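Local atomic coordinates of pyridine nucleotide-disulfide oxidoreductase-like protein (Myceliophthora thermophila, PDB entry 5MQ6), a protein that uses FAD and NADPH to insert one oxygen atom next to the carbonyl of ketones, especially bulky polycyclic ones, yielding esters or lactones. Residues S192-L197 against K213-V219; T558-R562 against D643-K647. All blocks are in the same frame, centred on the assembly; numbering follows the deposited sequence.

Contact 1: residues S192-L197 against K213-V219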
loop_
_atom_site.group_PDB
_atom_site.type_symbol
_atom_site.label_atom_id
_atom_site.label_comp_id
_atom_site.label_asym_id
_atom_site.label_seq_id
_atom_site.Cartn_x
_atom_site.Cartn_y
_atom_site.Cartn_z
ATOM N N SER A 192 -24.406 10.544 23.558
ATOM C CA SER A 192 -23.191 10.517 24.359
ATOM C C SER A 192 -21.911 11.133 23.699
ATOM O O SER A 192 -20.873 11.221 24.361
ATOM C CB SER A 192 -22.881 9.089 24.638
ATOM O OG SER A 192 -22.698 8.438 23.422
ATOM N N ARG A 193 -21.982 11.532 22.429
ATOM C CA ARG A 193 -20.841 12.130 21.760
ATOM C C ARG A 193 -19.605 11.206 21.783
ATOM O O ARG A 193 -18.554 11.590 22.254
ATOM C CB ARG A 193 -20.457 13.420 22.470
ATOM C CG ARG A 193 -21.655 14.320 22.670
ATOM C CD ARG A 193 -21.723 15.281 21.560
ATOM N NE ARG A 193 -22.197 16.602 21.899
ATOM C CZ ARG A 193 -21.644 17.405 22.794
ATOM N NH1 ARG A 193 -20.660 17.012 23.582
ATOM N NH2 ARG A 193 -22.134 18.617 22.960
ATOM N N LEU A 194 -19.808 9.964 21.370
ATOM C CA LEU A 194 -18.743 8.986 21.309
ATOM C C LEU A 194 -18.947 8.183 20.054
ATOM O O LEU A 194 -20.078 8.037 19.582
ATOM C CB LEU A 194 -18.799 8.050 22.502
ATOM C CG LEU A 194 -18.340 8.593 23.853
ATOM C CD1 LEU A 194 -18.771 7.699 25.027
ATOM C CD2 LEU A 194 -16.843 8.824 23.951
ATOM N N TRP A 195 -17.838 7.705 19.497
ATOM C CA TRP A 195 -17.861 6.692 18.477
ATOM C C TRP A 195 -18.018 5.298 19.157
ATOM O O TRP A 195 -17.415 5.071 20.201
ATOM C CB TRP A 195 -16.524 6.710 17.711
ATOM C CG TRP A 195 -16.421 7.864 16.829
ATOM C CD1 TRP A 195 -15.733 9.038 17.086
ATOM C CD2 TRP A 195 -17.031 8.012 15.579
ATOM N NE1 TRP A 195 -15.888 9.928 16.023
ATOM C CE2 TRP A 195 -16.649 9.314 15.066
ATOM C CE3 TRP A 195 -17.806 7.163 14.775
ATOM C CZ2 TRP A 195 -17.078 9.794 13.814
ATOM C CZ3 TRP A 195 -18.233 7.656 13.504
ATOM C CH2 TRP A 195 -17.858 8.943 13.058
ATOM N N SER A 196 -18.834 4.417 18.563
ATOM C CA SER A 196 -18.917 3.015 18.912
ATOM C C SER A 196 -18.397 2.173 17.737
ATOM O O SER A 196 -18.833 2.353 16.596
ATOM C CB SER A 196 -20.358 2.643 19.092
ATOM O OG SER A 196 -20.870 3.208 20.283
ATOM N N LEU A 197 -17.507 1.254 18.046
ATOM C CA LEU A 197 -17.042 0.302 17.093
ATOM C C LEU A 197 -17.630 -1.073 17.388
ATOM O O LEU A 197 -17.584 -1.494 18.537
ATOM C CB LEU A 197 -15.538 0.224 17.164
ATOM C CG LEU A 197 -14.710 1.360 16.521
ATOM C CD1 LEU A 197 -14.830 2.648 17.300
ATOM C CD2 LEU A 197 -13.262 0.915 16.365
ATOM N N LYS A 213 -18.343 -4.300 21.609
ATOM C CA LYS A 213 -18.677 -2.930 21.356
ATOM C C LYS A 213 -17.717 -2.044 22.133
ATOM O O LYS A 213 -17.644 -2.136 23.365
ATOM C CB LYS A 213 -20.077 -2.630 21.739
ATOM C CG LYS A 213 -20.488 -1.187 21.408
ATOM C CD LYS A 213 -21.977 -0.964 21.594
ATOM C CE LYS A 213 -22.245 0.462 21.912
ATOM N NZ LYS A 213 -23.681 0.714 21.778
ATOM N N LEU A 214 -16.969 -1.201 21.415
ATOM C CA LEU A 214 -15.930 -0.403 22.049
ATOM C C LEU A 214 -16.206 1.013 21.734
ATOM O O LEU A 214 -16.604 1.289 20.625
ATOM C CB LEU A 214 -14.571 -0.777 21.556
ATOM C CG LEU A 214 -14.210 -2.227 21.634
ATOM C CD1 LEU A 214 -12.928 -2.572 20.918
ATOM C CD2 LEU A 214 -14.091 -2.656 23.090
ATOM N N GLN A 215 -16.012 1.892 22.715
ATOM C CA GLN A 215 -16.245 3.297 22.491
ATOM C C GLN A 215 -15.033 4.181 22.627
ATOM O O GLN A 215 -14.111 3.860 23.347
ATOM C CB GLN A 215 -17.345 3.800 23.392
ATOM C CG GLN A 215 -18.707 3.156 23.080
ATOM C CD GLN A 215 -19.802 3.759 23.911
ATOM O OE1 GLN A 215 -19.812 3.671 25.141
ATOM N NE2 GLN A 215 -20.713 4.425 23.240
ATOM N N ALA A 216 -15.027 5.281 21.901
ATOM C CA ALA A 216 -13.902 6.221 21.962
ATOM C C ALA A 216 -14.317 7.628 21.668
ATOM O O ALA A 216 -15.231 7.821 20.894
ATOM C CB ALA A 216 -12.813 5.812 20.965
ATOM N N ARG A 217 -13.536 8.599 22.118
ATOM C CA ARG A 217 -13.806 10.027 21.763
ATOM C C ARG A 217 -13.361 10.304 20.341
ATOM O O ARG A 217 -14.001 11.007 19.639
ATOM C CB ARG A 217 -13.006 10.949 22.727
ATOM C CG ARG A 217 -13.492 10.794 24.170
ATOM C CD ARG A 217 -12.645 11.747 24.998
ATOM N NE ARG A 217 -12.990 11.754 26.359
ATOM C CZ ARG A 217 -12.376 12.431 27.306
ATOM N NH1 ARG A 217 -11.393 13.259 27.021
ATOM N NH2 ARG A 217 -12.843 12.326 28.539
ATOM N N TYR A 218 -12.235 9.728 19.941
ATOM C CA TYR A 218 -11.671 9.859 18.639
ATOM C C TYR A 218 -11.388 8.501 18.007
ATOM O O TYR A 218 -10.895 7.550 18.737
ATOM C CB TYR A 218 -10.326 10.538 18.803
ATOM C CG TYR A 218 -10.296 11.997 19.114
ATOM C CD1 TYR A 218 -10.368 12.976 18.103
ATOM C CD2 TYR A 218 -10.111 12.450 20.429
ATOM C CE1 TYR A 218 -10.230 14.336 18.377
ATOM C CE2 TYR A 218 -10.001 13.798 20.689
ATOM C CZ TYR A 218 -10.042 14.719 19.696
ATOM O OH TYR A 218 -9.933 16.047 20.102
ATOM N N VAL A 219 -11.601 8.424 16.698
ATOM C CA VAL A 219 -11.181 7.236 15.952
ATOM C C VAL A 219 -10.195 7.663 14.888
ATOM O O VAL A 219 -10.467 8.496 14.118
ATOM C CB VAL A 219 -12.357 6.492 15.311
ATOM C CG1 VAL A 219 -11.904 5.361 14.346
ATOM C CG2 VAL A 219 -13.306 5.970 16.376
#

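Contact 2: residues T558-R562 against D643-K647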
loop_
_atom_site.group_PDB
_atom_site.type_symbol
_atom_site.label_atom_id
_atom_site.label_comp_id
_atom_site.label_asym_id
_atom_site.label_seq_id
_atom_site.Cartn_x
_atom_site.Cartn_y
_atom_site.Cartn_z
ATOM N N THR A 558 -3.829 20.830 18.902
ATOM C CA THR A 558 -4.305 22.183 18.850
ATOM C C THR A 558 -5.700 22.316 19.405
ATOM O O THR A 558 -5.958 23.163 20.212
ATOM C CB THR A 558 -4.268 22.752 17.431
ATOM O OG1 THR A 558 -2.935 22.659 16.962
ATOM C CG2 THR A 558 -4.656 24.218 17.362
ATOM N N ALA A 559 -6.597 21.503 18.924
ATOM C CA ALA A 559 -7.995 21.547 19.320
ATOM C C ALA A 559 -8.104 21.252 20.799
ATOM O O ALA A 559 -8.778 22.021 21.524
ATOM C CB ALA A 559 -8.840 20.549 18.472
ATOM N N GLU A 560 -7.398 20.206 21.281
ATOM C CA GLU A 560 -7.450 19.830 22.713
ATOM C C GLU A 560 -6.933 21.023 23.548
ATOM O O GLU A 560 -7.494 21.336 24.570
ATOM C CB GLU A 560 -6.583 18.569 23.020
ATOM C CG GLU A 560 -7.188 17.274 22.437
ATOM C CD GLU A 560 -8.461 16.848 23.222
ATOM O OE1 GLU A 560 -8.424 16.709 24.477
ATOM O OE2 GLU A 560 -9.528 16.691 22.613
ATOM N N ASP A 561 -5.845 21.648 23.101
ATOM C CA ASP A 561 -5.279 22.745 23.846
ATOM C C ASP A 561 -6.260 23.944 23.849
ATOM O O ASP A 561 -6.461 24.584 24.861
ATOM C CB ASP A 561 -3.990 23.213 23.284
ATOM C CG ASP A 561 -2.796 22.301 23.597
ATOM O OD1 ASP A 561 -2.805 21.462 24.535
ATOM O OD2 ASP A 561 -1.780 22.470 22.886
ATOM N N ARG A 562 -6.872 24.234 22.737
ATOM C CA ARG A 562 -7.816 25.328 22.681
ATOM C C ARG A 562 -9.032 25.188 23.578
ATOM O O ARG A 562 -9.454 26.193 24.161
ATOM C CB ARG A 562 -8.222 25.622 21.261
ATOM C CG ARG A 562 -7.144 26.376 20.493
ATOM C CD ARG A 562 -7.525 26.612 19.073
ATOM N NE ARG A 562 -8.827 27.286 18.924
ATOM C CZ ARG A 562 -9.347 27.608 17.760
ATOM N NH1 ARG A 562 -8.745 27.318 16.623
ATOM N NH2 ARG A 562 -10.492 28.200 17.716
ATOM N N ASP A 643 -0.739 28.869 12.981
ATOM C CA ASP A 643 -1.233 29.817 13.944
ATOM C C ASP A 643 -2.310 29.313 14.912
ATOM O O ASP A 643 -2.892 30.134 15.637
ATOM C CB ASP A 643 -1.662 31.066 13.223
ATOM C CG ASP A 643 -2.890 30.884 12.461
ATOM O OD1 ASP A 643 -3.530 29.810 12.366
ATOM O OD2 ASP A 643 -3.177 31.884 11.875
ATOM N N GLY A 644 -2.557 27.990 14.912
ATOM C CA GLY A 644 -3.553 27.375 15.763
ATOM C C GLY A 644 -4.980 27.686 15.385
ATOM O O GLY A 644 -5.911 27.235 16.126
ATOM N N SER A 645 -5.207 28.422 14.262
ATOM C CA SER A 645 -6.591 28.811 13.903
ATOM C C SER A 645 -7.457 27.628 13.443
ATOM O O SER A 645 -8.668 27.669 13.528
ATOM C CB SER A 645 -6.610 29.928 12.861
ATOM O OG SER A 645 -5.945 29.549 11.664
ATOM N N LEU A 646 -6.838 26.585 12.873
ATOM C CA LEU A 646 -7.567 25.457 12.377
ATOM C C LEU A 646 -8.702 25.850 11.461
ATOM O O LEU A 646 -9.871 25.484 11.621
ATOM C CB LEU A 646 -8.029 24.590 13.523
ATOM C CG LEU A 646 -6.998 23.850 14.353
ATOM C CD1 LEU A 646 -7.764 22.985 15.393
ATOM C CD2 LEU A 646 -5.999 22.959 13.625
ATOM N N LYS A 647 -8.344 26.628 10.479
ATOM C CA LYS A 647 -9.316 27.280 9.621
ATOM C C LYS A 647 -10.163 26.237 8.954
ATOM O O LYS A 647 -9.612 25.267 8.464
ATOM C CB LYS A 647 -8.594 28.125 8.555
ATOM C CG LYS A 647 -9.624 28.790 7.638
ATOM C CD LYS A 647 -9.016 29.797 6.621
ATOM C CE LYS A 647 -10.080 30.389 5.697
ATOM N NZ LYS A 647 -9.500 30.762 4.359
HETATM O O HOH W 1 -11.618 28.708 14.923
#

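Contact 1: residues S192-L197 against K213-V219
W195 and L197 exchange backbone hydrogen bonds with A216 and L214, closing an antiparallel pair of strands that run at 155° to each other; the L197 N to L214 O bond is the shortest, 2.7 Å. Between these two hydrogen-bonded pairs sits the non-hydrogen-bonded pair S196–Q215, whose side chains lie on the face opposite that of W195 and L197. There Q215 NE2 donates to S196 OG at 3.2 Å, the hydroxyl lying 25° out of the amide plane, while Q215 OE1 accepts from R78. Replacing Q215 with an alanine would probably leave the S196 hydroxyl and the R78 guanidinium each without this partner. K213, its CG trans to the backbone N (chi1 -177°) and the chain extended beyond it, passes S196 OG with CE at 3.5 Å. On the face of W195 and L197, V219 enters after the chain turns at R217: its CG2 packs on W195 CB (3.6 Å) and on L197 CD1 (3.8 Å). The indole meets R217 O in plane at its CD1 edge, and its NE1 donates to P525 O. L197 also touches V183, an FAD-binding residue. This is a beta hairpin, 194-201 with 210-216, within the mixed sheet of the FAD-binding, Rossmann-type region.

Contact 2: residues T558-R562 against D643-K647
R562 NH1 reaches two successive carbonyls of the 643-647 loop, G644 O at 2.9 Å and, more weakly, S645 O at 3.1 Å. The first bond falls on a lone pair of G644 O in its carbonyl plane, although that oxygen lies 25° out of the guanidinium plane; S645 O instead sits in plane at the guanidinium edge. A bend at chi3 (54°) turns the end of the arginine across the loop, and its CD also lies 3.4 Å from G644 O. A water at the same edge accepts from R562 NH2 and gives a weak bond to S645 O. One helical turn back, T558 holds its methyl trans to the backbone N (chi1 -57° for OG1), which brings CG2 to 3.5 Å from G644 O and 3.8 Å from L646 CG, while OG1 bonds back to Q554 O. L646 points its side chain at the same turn, its CD1 meeting A559 CB at 4.1 Å, and I651 of strand 649-653 touches both residues. Positive phi at G644 suits glycine, and S645 N donates to D643 OD1 at 2.9 Å. The contact thus joins the C-terminal turn of helix 541-562, where the R562 guanidinium donates to two loop carbonyls, to an Asx turn at D643 in the connection from helix 630-641 to strand 649-653, away from the cofactor sites.

How the contacts relate
The centres of the two contacts lie about 22 Å apart, on the same side of the chain's centre. Along the chain they come in series: the hairpin of contact 1 closes well before helix 541-562 leads into contact 2. They nevertheless meet directly, through a probable hydrogen bond of 2.6 Å between Y218 OH and E560 OE2. Strand 567-571 borders both: Y218 of contact 1 and A559 of contact 2 each touch A567 and V569, and E560 also accepts from the backbone N of D566 and A567. The C-terminal segment is a second tie: R654 bonds R193 O of contact 1 just beyond strand 649-653, which follows the loop of contact 2. Late parts of the chain are thus fitted against the sheet of the FAD-binding region.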